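Local coordinates for DUF7790 domain-containing protein (Leptospira interrogans serogroup Icterohaemorrhagiae serovar copenhageni, PDB 6ULO) that is of unknown function but has a domain of the Rossmann-like superfamily and, in its full-length form, is probably anchored to a membrane by a transmembrane helix, at residues E50-L55 with K165-K170; Q108-K113 with E177-I182; Q287-S292 with M303-T308. All coordinates share one frame; numbering follows the deposited sequence.

Interaction 1 of 3, residues E50-L55 with K165-K170; sequences EDRLDL and KKYNYK
Arg52 lies flat on Tyr167, and beside this pair Asp54 presses on Tyr169, so two residues of a loop meet two tyrosines where helix 139-166 ends. The Arg52 guanidinium and the Tyr167 ring have planes only 5° apart, and Arg52 CZ stands 3.7 Å from the ring centroid, over the face: a stacked cation-pi pair. The aliphatic part joins in, with Arg52 CD 3.5 Å from Tyr167 CE2. Bends at the second and third torsions fold the arginine chain back to lay its end on the ring, and Leu55 CG lies over the opposite guanidinium face, offset toward the rim. In its own plane the guanidinium grips Asp54 side-on, Arg52 NE to Asp54 OD1 at 3.0 Å and Arg52 NH2 to Asp54 OD2 at 2.9 Å. OD1 is met on its syn lone pair, OD2 on the syn side but from out of the carboxylate plane. This bidentate salt bridge fixes the rotation of the guanidinium and probably moderates its charge. The backbone at Asp54 puts CB over the centre of the Tyr169 ring, 3.4 Å from the centroid, a CH-pi contact; chi1 of 56° turns the carboxylate, stacked within 8° of that ring, back toward Arg52. One water accepts from Tyr169 OH at 2.6 Å and donates to Asp51 O and Asp54 OD1. Tyr167 and Tyr169 flank Asn168, the positive-phi C-prime residue of a Schellman motif (Tyr169 N bonds back into the helix, Asn168 N weakly to Lys165 O), which presents both rings to the loop. Asp51 forms a salt bridge with Arg156 of helix 139-166, Leu163 of that helix and Trp81 of helix 74-82 touch Tyr169, and Tyr278 of strand 277-282 packs against Leu53 and Leu55.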
loop_
_atom_site.group_PDB
_atom_site.type_symbol
_atom_site.label_atom_id
_atom_site.label_comp_id
_atom_site.label_asym_id
_atom_site.label_seq_id
_atom_site.Cartn_x
_atom_site.Cartn_y
_atom_site.Cartn_z
ATOM N N GLU A 50 -9.058 -7.759 0.651
ATOM C CA GLU A 50 -8.783 -8.030 2.062
ATOM C C GLU A 50 -9.824 -7.283 2.890
ATOM O O GLU A 50 -9.803 -6.049 2.948
ATOM C CB GLU A 50 -7.354 -7.574 2.389
ATOM C CG GLU A 50 -6.364 -8.418 1.546
ATOM C CD GLU A 50 -4.908 -7.898 1.504
ATOM O OE1 GLU A 50 -4.636 -6.808 2.067
ATOM O OE2 GLU A 50 -4.021 -8.600 0.917
ATOM N N ASP A 51 -10.719 -8.016 3.556
ATOM C CA ASP A 51 -11.882 -7.432 4.225
ATOM C C ASP A 51 -11.702 -7.188 5.715
ATOM O O ASP A 51 -12.635 -6.687 6.358
ATOM C CB ASP A 51 -13.119 -8.316 4.051
ATOM C CG ASP A 51 -13.533 -8.460 2.611
ATOM O OD1 ASP A 51 -13.333 -7.505 1.835
ATOM O OD2 ASP A 51 -14.022 -9.553 2.230
ATOM N N ARG A 52 -10.552 -7.527 6.303
ATOM C CA ARG A 52 -10.357 -7.365 7.729
ATOM C C ARG A 52 -9.092 -6.587 8.022
ATOM O O ARG A 52 -8.401 -6.851 9.004
ATOM C CB ARG A 52 -10.399 -8.704 8.477
ATOM C CG ARG A 52 -11.787 -9.392 8.432
ATOM C CD ARG A 52 -12.911 -8.519 9.017
ATOM N NE ARG A 52 -12.568 -7.849 10.267
ATOM C CZ ARG A 52 -12.562 -8.420 11.479
ATOM N NH1 ARG A 52 -12.848 -9.713 11.625
ATOM N NH2 ARG A 52 -12.250 -7.692 12.554
ATOM N N LEU A 53 -8.822 -5.539 7.232
ATOM C CA LEU A 53 -7.651 -4.710 7.502
ATOM C C LEU A 53 -7.743 -4.041 8.858
ATOM O O LEU A 53 -6.715 -3.654 9.411
ATOM C CB LEU A 53 -7.459 -3.675 6.396
ATOM C CG LEU A 53 -7.124 -4.294 5.041
ATOM C CD1 LEU A 53 -7.357 -3.267 3.922
ATOM C CD2 LEU A 53 -5.677 -4.808 5.032
ATOM N N ASP A 54 -8.957 -3.896 9.417
ATOM C CA ASP A 54 -9.075 -3.304 10.733
ATOM C C ASP A 54 -8.320 -4.079 11.805
ATOM O O ASP A 54 -7.977 -3.499 12.840
ATOM C CB ASP A 54 -10.548 -3.172 11.148
ATOM C CG ASP A 54 -11.310 -4.491 11.122
ATOM O OD1 ASP A 54 -11.390 -5.133 10.039
ATOM O OD2 ASP A 54 -11.837 -4.885 12.181
ATOM N N LEU A 55 -8.042 -5.371 11.584
ATOM C CA LEU A 55 -7.238 -6.112 12.556
ATOM C C LEU A 55 -5.844 -5.523 12.699
ATOM O O LEU A 55 -5.165 -5.782 13.693
ATOM C CB LEU A 55 -7.121 -7.572 12.139
ATOM C CG LEU A 55 -8.455 -8.330 12.141
ATOM C CD1 LEU A 55 -8.228 -9.715 11.512
ATOM C CD2 LEU A 55 -9.014 -8.462 13.561
ATOM N N LYS A 165 -18.803 0.010 9.232
ATOM C CA LYS A 165 -19.908 -0.009 10.184
ATOM C C LYS A 165 -20.008 -1.354 10.885
ATOM O O LYS A 165 -20.282 -1.401 12.086
ATOM C CB LYS A 165 -21.210 0.323 9.470
ATOM C CG LYS A 165 -21.214 1.733 8.972
ATOM C CD LYS A 165 -22.591 2.154 8.516
ATOM C CE LYS A 165 -22.686 3.674 8.466
ATOM N NZ LYS A 165 -24.071 4.125 8.058
ATOM N N LYS A 166 -19.791 -2.448 10.150
ATOM C CA LYS A 166 -19.941 -3.789 10.714
ATOM C C LYS A 166 -18.966 -4.017 11.843
ATOM O O LYS A 166 -19.321 -4.607 12.871
ATOM C CB LYS A 166 -19.742 -4.826 9.607
ATOM C CG LYS A 166 -19.731 -6.273 10.082
ATOM C CD LYS A 166 -19.601 -7.220 8.895
ATOM C CE LYS A 166 -19.580 -8.683 9.347
ATOM N NZ LYS A 166 -19.424 -9.581 8.171
ATOM N N TYR A 167 -17.721 -3.568 11.669
ATOM C CA TYR A 167 -16.695 -3.748 12.677
ATOM C C TYR A 167 -16.420 -2.492 13.467
ATOM O O TYR A 167 -15.521 -2.496 14.313
ATOM C CB TYR A 167 -15.412 -4.327 12.067
ATOM C CG TYR A 167 -15.660 -5.673 11.452
ATOM C CD1 TYR A 167 -15.856 -6.793 12.258
ATOM C CD2 TYR A 167 -15.765 -5.836 10.077
ATOM C CE1 TYR A 167 -16.094 -8.032 11.700
ATOM C CE2 TYR A 167 -16.014 -7.077 9.525
ATOM C CZ TYR A 167 -16.167 -8.166 10.324
ATOM O OH TYR A 167 -16.419 -9.380 9.748
ATOM N N ASN A 168 -17.166 -1.421 13.216
ATOM C CA ASN A 168 -17.101 -0.204 14.033
ATOM C C ASN A 168 -15.676 0.341 14.119
ATOM O O ASN A 168 -15.099 0.474 15.199
ATOM C CB ASN A 168 -17.702 -0.389 15.437
ATOM C CG ASN A 168 -17.853 0.942 16.195
ATOM O OD1 ASN A 168 -17.895 2.017 15.586
ATOM N ND2 ASN A 168 -17.905 0.876 17.521
ATOM N N TYR A 169 -15.139 0.712 12.964
ATOM C CA TYR A 169 -13.840 1.356 12.944
ATOM C C TYR A 169 -13.843 2.482 11.922
ATOM O O TYR A 169 -14.660 2.519 11.001
ATOM C CB TYR A 169 -12.699 0.375 12.634
ATOM C CG TYR A 169 -12.738 -0.229 11.248
ATOM C CD1 TYR A 169 -11.956 0.301 10.205
ATOM C CD2 TYR A 169 -13.517 -1.369 10.989
ATOM C CE1 TYR A 169 -11.959 -0.281 8.951
ATOM C CE2 TYR A 169 -13.546 -1.942 9.739
ATOM C CZ TYR A 169 -12.750 -1.399 8.715
ATOM O OH TYR A 169 -12.731 -1.982 7.461
ATOM N N LYS A 170 -12.893 3.401 12.101
ATOM C CA LYS A 170 -12.674 4.515 11.176
ATOM C C LYS A 170 -11.687 4.118 10.096
ATOM O O LYS A 170 -10.667 3.467 10.368
ATOM C CB LYS A 170 -12.104 5.692 11.943
ATOM C CG LYS A 170 -13.056 6.293 12.967
ATOM C CD LYS A 170 -12.288 7.334 13.802
ATOM C CE LYS A 170 -13.200 8.054 14.774
ATOM N NZ LYS A 170 -12.551 9.179 15.507
HETATM O O HOH W 1 -13.063 -4.552 7.994
#

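Interaction 2 of 3, residues Q108-K113 with E177-I182; sequences QKSEKK and EQYSYI
The backbones come closest at Lys113 and Tyr179, whose CA atoms are 6.0 Å apart, where the turn between helices 94-109 and 113-120 passes across one side of helix 176-187. On the 177-182 side Tyr179 makes the whole contact. With CG anti to the backbone N (chi1 180°), the ring extends from its helix alongside the turn, and its parts meet successive residues. Over the ring centre sits Lys113 CA, 3.6 Å from the centroid, a CH-pi contact made by a backbone carbon. Lys113 CB continues it toward the root of the ring, 3.6 Å from Tyr179 CG, and on the same face Lys113 N is 3.6 Å from Tyr179 CD2 and Lys112 C equally far from Tyr179 CE2. Further out, Ser110 O approaches the ring edge near its plane and accepts a hydrogen bond from Tyr179 OH at 2.8 Å. The C=O...O angle is 130°, with the donor tilted 28° from the carbonyl plane. That bond anchors the hydroxyl end of the ring to the turn, and Tyr179 OH is also 3.3 Å from Ser110 CB. Lys112 is at the N-cap position of helix 113-120, so one ring face packs on Lys112 and Lys113, where that helix begins. The Lys113 amine leads away from the ring to a salt bridge with Asp176, and Ser110 OG turns back to Phe106 O. Asp115 OD2 accepts from Lys112 N at the start of the helix. Thus Tyr179 is held in an all-helical corner: Phe116 of helix 113-120 and Leu107 of helix 94-109 touch its side chain, while Ile182, on the same helix, also reaches Leu107 and packs on Ala80 of helix 74-82.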
loop_
_atom_site.group_PDB
_atom_site.type_symbol
_atom_site.label_atom_id
_atom_site.label_comp_id
_atom_site.label_asym_id
_atom_site.label_seq_id
_atom_site.Cartn_x
_atom_site.Cartn_y
_atom_site.Cartn_z
ATOM N N GLN A 108 -6.873 15.410 -4.300
ATOM C CA GLN A 108 -6.525 16.829 -4.341
ATOM C C GLN A 108 -7.740 17.712 -4.579
ATOM O O GLN A 108 -7.854 18.781 -3.979
ATOM C CB GLN A 108 -5.473 17.086 -5.421
ATOM C CG GLN A 108 -4.109 16.478 -5.046
ATOM C CD GLN A 108 -3.137 16.488 -6.181
ATOM O OE1 GLN A 108 -3.534 16.585 -7.346
ATOM N NE2 GLN A 108 -1.857 16.376 -5.854
ATOM N N LYS A 109 -8.658 17.281 -5.439
ATOM C CA LYS A 109 -9.778 18.111 -5.831
ATOM C C LYS A 109 -11.008 17.915 -4.965
ATOM O O LYS A 109 -11.953 18.684 -5.090
ATOM C CB LYS A 109 -10.128 17.831 -7.294
ATOM C CG LYS A 109 -9.006 18.203 -8.259
ATOM C CD LYS A 109 -8.639 19.657 -8.166
ATOM C CE LYS A 109 -7.619 19.980 -9.240
ATOM N NZ LYS A 109 -7.289 21.410 -9.259
ATOM N N SER A 110 -11.043 16.917 -4.086
ATOM C CA SER A 110 -12.260 16.522 -3.363
ATOM C C SER A 110 -12.163 16.999 -1.915
ATOM O O SER A 110 -11.463 16.387 -1.099
ATOM C CB SER A 110 -12.431 15.001 -3.437
ATOM O OG SER A 110 -12.740 14.591 -4.757
ATOM N N GLU A 111 -12.914 18.054 -1.579
ATOM C CA GLU A 111 -12.748 18.659 -0.262
ATOM C C GLU A 111 -13.225 17.744 0.858
ATOM O O GLU A 111 -12.690 17.808 1.967
ATOM C CB GLU A 111 -13.446 20.014 -0.207
ATOM C CG GLU A 111 -12.823 21.024 -1.209
ATOM C CD GLU A 111 -13.396 22.426 -1.147
ATOM O OE1 GLU A 111 -14.422 22.632 -0.474
ATOM O OE2 GLU A 111 -12.823 23.328 -1.800
ATOM N N LYS A 112 -14.193 16.870 0.586
ATOM C CA LYS A 112 -14.740 15.978 1.597
ATOM C C LYS A 112 -14.729 14.552 1.058
ATOM O O LYS A 112 -14.700 14.322 -0.156
ATOM C CB LYS A 112 -16.179 16.379 1.956
ATOM C CG LYS A 112 -16.301 17.781 2.499
ATOM C CD LYS A 112 -15.665 17.862 3.883
ATOM C CE LYS A 112 -15.733 19.257 4.489
ATOM N NZ LYS A 112 -14.773 19.359 5.623
ATOM N N LYS A 113 -14.784 13.592 1.989
ATOM C CA LYS A 113 -14.718 12.190 1.598
ATOM C C LYS A 113 -15.839 11.815 0.641
ATOM O O LYS A 113 -15.625 11.022 -0.285
ATOM C CB LYS A 113 -14.735 11.300 2.839
ATOM C CG LYS A 113 -16.031 11.330 3.675
ATOM C CD LYS A 113 -15.774 10.723 5.057
ATOM C CE LYS A 113 -17.065 10.459 5.863
ATOM N NZ LYS A 113 -17.849 11.705 6.118
ATOM N N GLU A 177 -11.610 13.017 9.672
ATOM C CA GLU A 177 -10.240 13.335 10.054
ATOM C C GLU A 177 -9.234 12.494 9.276
ATOM O O GLU A 177 -8.229 13.022 8.785
ATOM C CB GLU A 177 -10.043 13.155 11.555
ATOM C CG GLU A 177 -8.693 13.628 12.034
ATOM C CD GLU A 177 -8.507 13.450 13.529
ATOM O OE1 GLU A 177 -9.353 12.769 14.156
ATOM O OE2 GLU A 177 -7.516 13.979 14.076
ATOM N N GLN A 178 -9.496 11.192 9.121
ATOM C CA GLN A 178 -8.567 10.347 8.369
ATOM C C GLN A 178 -8.577 10.705 6.889
ATOM O O GLN A 178 -7.525 10.719 6.243
ATOM C CB GLN A 178 -8.822 8.860 8.637
ATOM C CG GLN A 178 -8.495 8.499 10.080
ATOM C CD GLN A 178 -8.673 7.034 10.404
ATOM O OE1 GLN A 178 -8.793 6.184 9.508
ATOM N NE2 GLN A 178 -8.680 6.725 11.705
ATOM N N TYR A 179 -9.742 11.059 6.349
ATOM C CA TYR A 179 -9.800 11.545 4.974
ATOM C C TYR A 179 -8.932 12.788 4.811
ATOM O O TYR A 179 -8.117 12.891 3.877
ATOM C CB TYR A 179 -11.246 11.850 4.547
ATOM C CG TYR A 179 -11.253 12.351 3.114
ATOM C CD1 TYR A 179 -11.151 11.457 2.058
ATOM C CD2 TYR A 179 -11.284 13.709 2.824
ATOM C CE1 TYR A 179 -11.072 11.893 0.754
ATOM C CE2 TYR A 179 -11.225 14.147 1.527
ATOM C CZ TYR A 179 -11.118 13.238 0.492
ATOM O OH TYR A 179 -11.018 13.661 -0.822
ATOM N N SER A 180 -9.096 13.755 5.729
ATOM C CA SER A 180 -8.339 14.997 5.635
ATOM C C SER A 180 -6.837 14.747 5.711
ATOM O O SER A 180 -6.054 15.430 5.035
ATOM C CB SER A 180 -8.772 15.917 6.767
ATOM O OG SER A 180 -8.066 17.122 6.688
ATOM N N TYR A 181 -6.407 13.759 6.506
ATOM C CA TYR A 181 -4.985 13.461 6.623
ATOM C C TYR A 181 -4.430 12.976 5.287
ATOM O O TYR A 181 -3.365 13.428 4.832
ATOM C CB TYR A 181 -4.776 12.391 7.711
ATOM C CG TYR A 181 -3.312 12.114 7.966
ATOM C CD1 TYR A 181 -2.582 12.894 8.863
ATOM C CD2 TYR A 181 -2.635 11.126 7.275
ATOM C CE1 TYR A 181 -1.224 12.674 9.069
ATOM C CE2 TYR A 181 -1.268 10.933 7.453
ATOM C CZ TYR A 181 -0.594 11.691 8.361
ATOM O OH TYR A 181 0.750 11.516 8.563
ATOM N N ILE A 182 -5.135 12.043 4.640
ATOM C CA ILE A 182 -4.702 11.543 3.336
ATOM C C ILE A 182 -4.758 12.642 2.285
ATOM O O ILE A 182 -3.836 12.787 1.462
ATOM C CB ILE A 182 -5.552 10.309 2.948
ATOM C CG1 ILE A 182 -5.202 9.128 3.872
ATOM C CG2 ILE A 182 -5.377 9.941 1.481
ATOM C CD1 ILE A 182 -3.731 8.690 3.824
#

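Interaction 3 of 3, residues Q287-S292 with M303-T308; sequences QKWLSS and MVEGGT
Trp289 takes chi1 -73°, with CG beside the backbone N, and chi2 92°, which together carry the six-membered part of its indole out from helix 283-291 to Glu305 and Gly306 at the end of helix 299-306. The backbones stay well apart, 9.2 Å between the CA atoms of Trp289 and Gly306, so the indole does most of the bridging, met by the Glu305 side chain. Three of its outer carbons do the touching. Trp289 CH2 rests against Glu305 CB at 3.5 Å. Trp289 CZ3 is 3.5 Å from Glu305 OE1, which lies at the ring edge near its plane. Trp289 CZ2 reaches Gly306 CA at 3.7 Å. A carboxylate oxygen facing the edge meets the weakly positive ring hydrogens, an arrangement that is probably mildly attractive. The carboxylate itself is turned 55° from the indole plane, and its stronger partners are Lys294, which forms a salt bridge to OE1, and Gln301, which bonds to OE2. At Gly306 the lack of a side chain lets the indole come right up to the main chain. In a fold consistent with the Rossmann-like family, this contact lies at one margin of the mixed sheet, where helix 299-306 runs directly into strand 307-310, one of its two outermost strands, which pairs antiparallel with 315-318. Met303 O accepts from Gly307 N at 2.9 Å, closing the last helical turn as the strand begins. The indole reaches over this margin: NE1 bonds to Lys320 O just beyond strand 315-318, Lys320 also pairs through its backbone with Gly306, and the Trp289 side chain touches Val318 of that strand, Gln281 of strand 277-282 and Pro322. Trp289 O accepts twice from Ser292, from Ser292 OG at 2.8 Å and from Ser292 N at 3.2 Å.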
loop_
_atom_site.group_PDB
_atom_site.type_symbol
_atom_site.label_atom_id
_atom_site.label_comp_id
_atom_site.label_asym_id
_atom_site.label_seq_id
_atom_site.Cartn_x
_atom_site.Cartn_y
_atom_site.Cartn_z
ATOM N N GLN A 287 14.416 -8.734 8.173
ATOM C CA GLN A 287 15.771 -8.678 7.625
ATOM C C GLN A 287 16.636 -9.830 8.133
ATOM O O GLN A 287 17.440 -10.374 7.374
ATOM C CB GLN A 287 16.411 -7.328 7.952
ATOM C CG GLN A 287 15.761 -6.178 7.169
ATOM C CD GLN A 287 16.218 -4.817 7.686
ATOM O OE1 GLN A 287 16.588 -4.704 8.844
ATOM N NE2 GLN A 287 16.207 -3.798 6.832
ATOM N N LYS A 288 16.435 -10.258 9.389
ATOM C CA LYS A 288 17.108 -11.460 9.880
ATOM C C LYS A 288 16.694 -12.694 9.085
ATOM O O LYS A 288 17.538 -13.505 8.681
ATOM C CB LYS A 288 16.821 -11.690 11.366
ATOM C CG LYS A 288 17.254 -10.603 12.322
ATOM C CD LYS A 288 16.804 -10.957 13.757
ATOM C CE LYS A 288 17.368 -10.008 14.786
ATOM N NZ LYS A 288 18.866 -10.080 14.885
ATOM N N TRP A 289 15.385 -12.889 8.885
ATOM C CA TRP A 289 14.947 -14.050 8.112
ATOM C C TRP A 289 15.536 -14.033 6.711
ATOM O O TRP A 289 16.009 -15.057 6.214
ATOM C CB TRP A 289 13.411 -14.109 8.064
ATOM C CG TRP A 289 12.841 -14.534 9.374
ATOM C CD1 TRP A 289 12.430 -13.722 10.409
ATOM C CD2 TRP A 289 12.577 -15.875 9.789
ATOM N NE1 TRP A 289 11.959 -14.498 11.456
ATOM C CE2 TRP A 289 12.033 -15.813 11.089
ATOM C CE3 TRP A 289 12.763 -17.130 9.192
ATOM C CZ2 TRP A 289 11.688 -16.950 11.798
ATOM C CZ3 TRP A 289 12.407 -18.255 9.904
ATOM C CH2 TRP A 289 11.875 -18.153 11.181
ATOM N N LEU A 290 15.538 -12.869 6.068
ATOM C CA LEU A 290 16.037 -12.778 4.694
ATOM C C LEU A 290 17.538 -13.010 4.608
ATOM O O LEU A 290 18.022 -13.418 3.550
ATOM C CB LEU A 290 15.664 -11.421 4.111
ATOM C CG LEU A 290 14.165 -11.163 3.904
ATOM C CD1 LEU A 290 14.027 -9.755 3.383
ATOM C CD2 LEU A 290 13.614 -12.195 2.942
ATOM N N SER A 291 18.282 -12.720 5.670
ATOM C CA SER A 291 19.730 -12.886 5.655
ATOM C C SER A 291 20.161 -14.302 5.997
ATOM O O SER A 291 21.331 -14.622 5.827
ATOM C CB SER A 291 20.386 -11.923 6.658
ATOM O OG SER A 291 20.079 -12.273 7.995
ATOM N N SER A 292 19.241 -15.146 6.485
ATOM C CA SER A 292 19.563 -16.450 7.055
ATOM C C SER A 292 20.020 -17.489 6.033
ATOM O O SER A 292 20.658 -18.467 6.428
ATOM C CB SER A 292 18.330 -16.992 7.798
ATOM O OG SER A 292 17.288 -17.408 6.898
ATOM N N MET A 303 6.318 -17.604 8.710
ATOM C CA MET A 303 5.211 -17.610 9.669
ATOM C C MET A 303 5.115 -18.937 10.437
ATOM O O MET A 303 4.847 -18.921 11.635
ATOM C CB MET A 303 3.905 -17.301 8.944
ATOM C CG MET A 303 3.878 -15.870 8.428
ATOM S SD MET A 303 2.411 -15.493 7.452
ATOM C CE MET A 303 1.127 -15.801 8.681
ATOM N N VAL A 304 5.328 -20.080 9.767
ATOM C CA VAL A 304 5.292 -21.379 10.446
ATOM C C VAL A 304 6.321 -21.416 11.562
ATOM O O VAL A 304 6.036 -21.862 12.678
ATOM C CB VAL A 304 5.523 -22.517 9.437
ATOM C CG1 VAL A 304 5.828 -23.842 10.175
ATOM C CG2 VAL A 304 4.305 -22.691 8.542
ATOM N N GLU A 305 7.542 -20.954 11.272
ATOM C CA GLU A 305 8.662 -21.053 12.200
ATOM C C GLU A 305 8.748 -19.878 13.155
ATOM O O GLU A 305 9.318 -20.014 14.243
ATOM C CB GLU A 305 9.974 -21.128 11.419
ATOM C CG GLU A 305 10.094 -22.385 10.580
ATOM C CD GLU A 305 11.459 -22.548 9.946
ATOM O OE1 GLU A 305 12.381 -21.758 10.248
ATOM O OE2 GLU A 305 11.594 -23.471 9.121
ATOM N N GLY A 306 8.212 -18.726 12.775
ATOM C CA GLY A 306 8.441 -17.544 13.573
ATOM C C GLY A 306 7.206 -16.871 14.129
ATOM O O GLY A 306 7.326 -15.908 14.891
ATOM N N GLY A 307 6.021 -17.376 13.806
ATOM C CA GLY A 307 4.776 -16.674 14.107
ATOM C C GLY A 307 4.101 -17.097 15.400
ATOM O O GLY A 307 4.073 -18.279 15.746
ATOM N N THR A 308 3.545 -16.111 16.104
ATOM C CA THR A 308 2.623 -16.318 17.224
ATOM C C THR A 308 1.240 -15.944 16.714
ATOM O O THR A 308 1.026 -14.797 16.282
ATOM C CB THR A 308 2.992 -15.404 18.395
ATOM O OG1 THR A 308 4.315 -15.708 18.849
ATOM C CG2 THR A 308 2.025 -15.579 19.538
#

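In the fold
All three contacts rest on aromatic side chains, but their chemistry differs with place. Interaction 3 is the most buried, an indole set between a helix end and a sheet margin; interactions 1 and 2 are partly buried. Interaction 1 is built on stacking of charged and flat groups, with a bridging water, whereas interaction 2 adds one phenol-to-carbonyl bond to packing among helices. Interactions 1 and 2 are neighbours, with centres about 19 Å apart: helices 139-166 and 176-187 follow each other in the chain, and Lys170 O packs against Gln178 OE1 at 3.4 Å. Interaction 3 lies on the opposite side of the chain's centre from interaction 2, their centres about 38 Å apart.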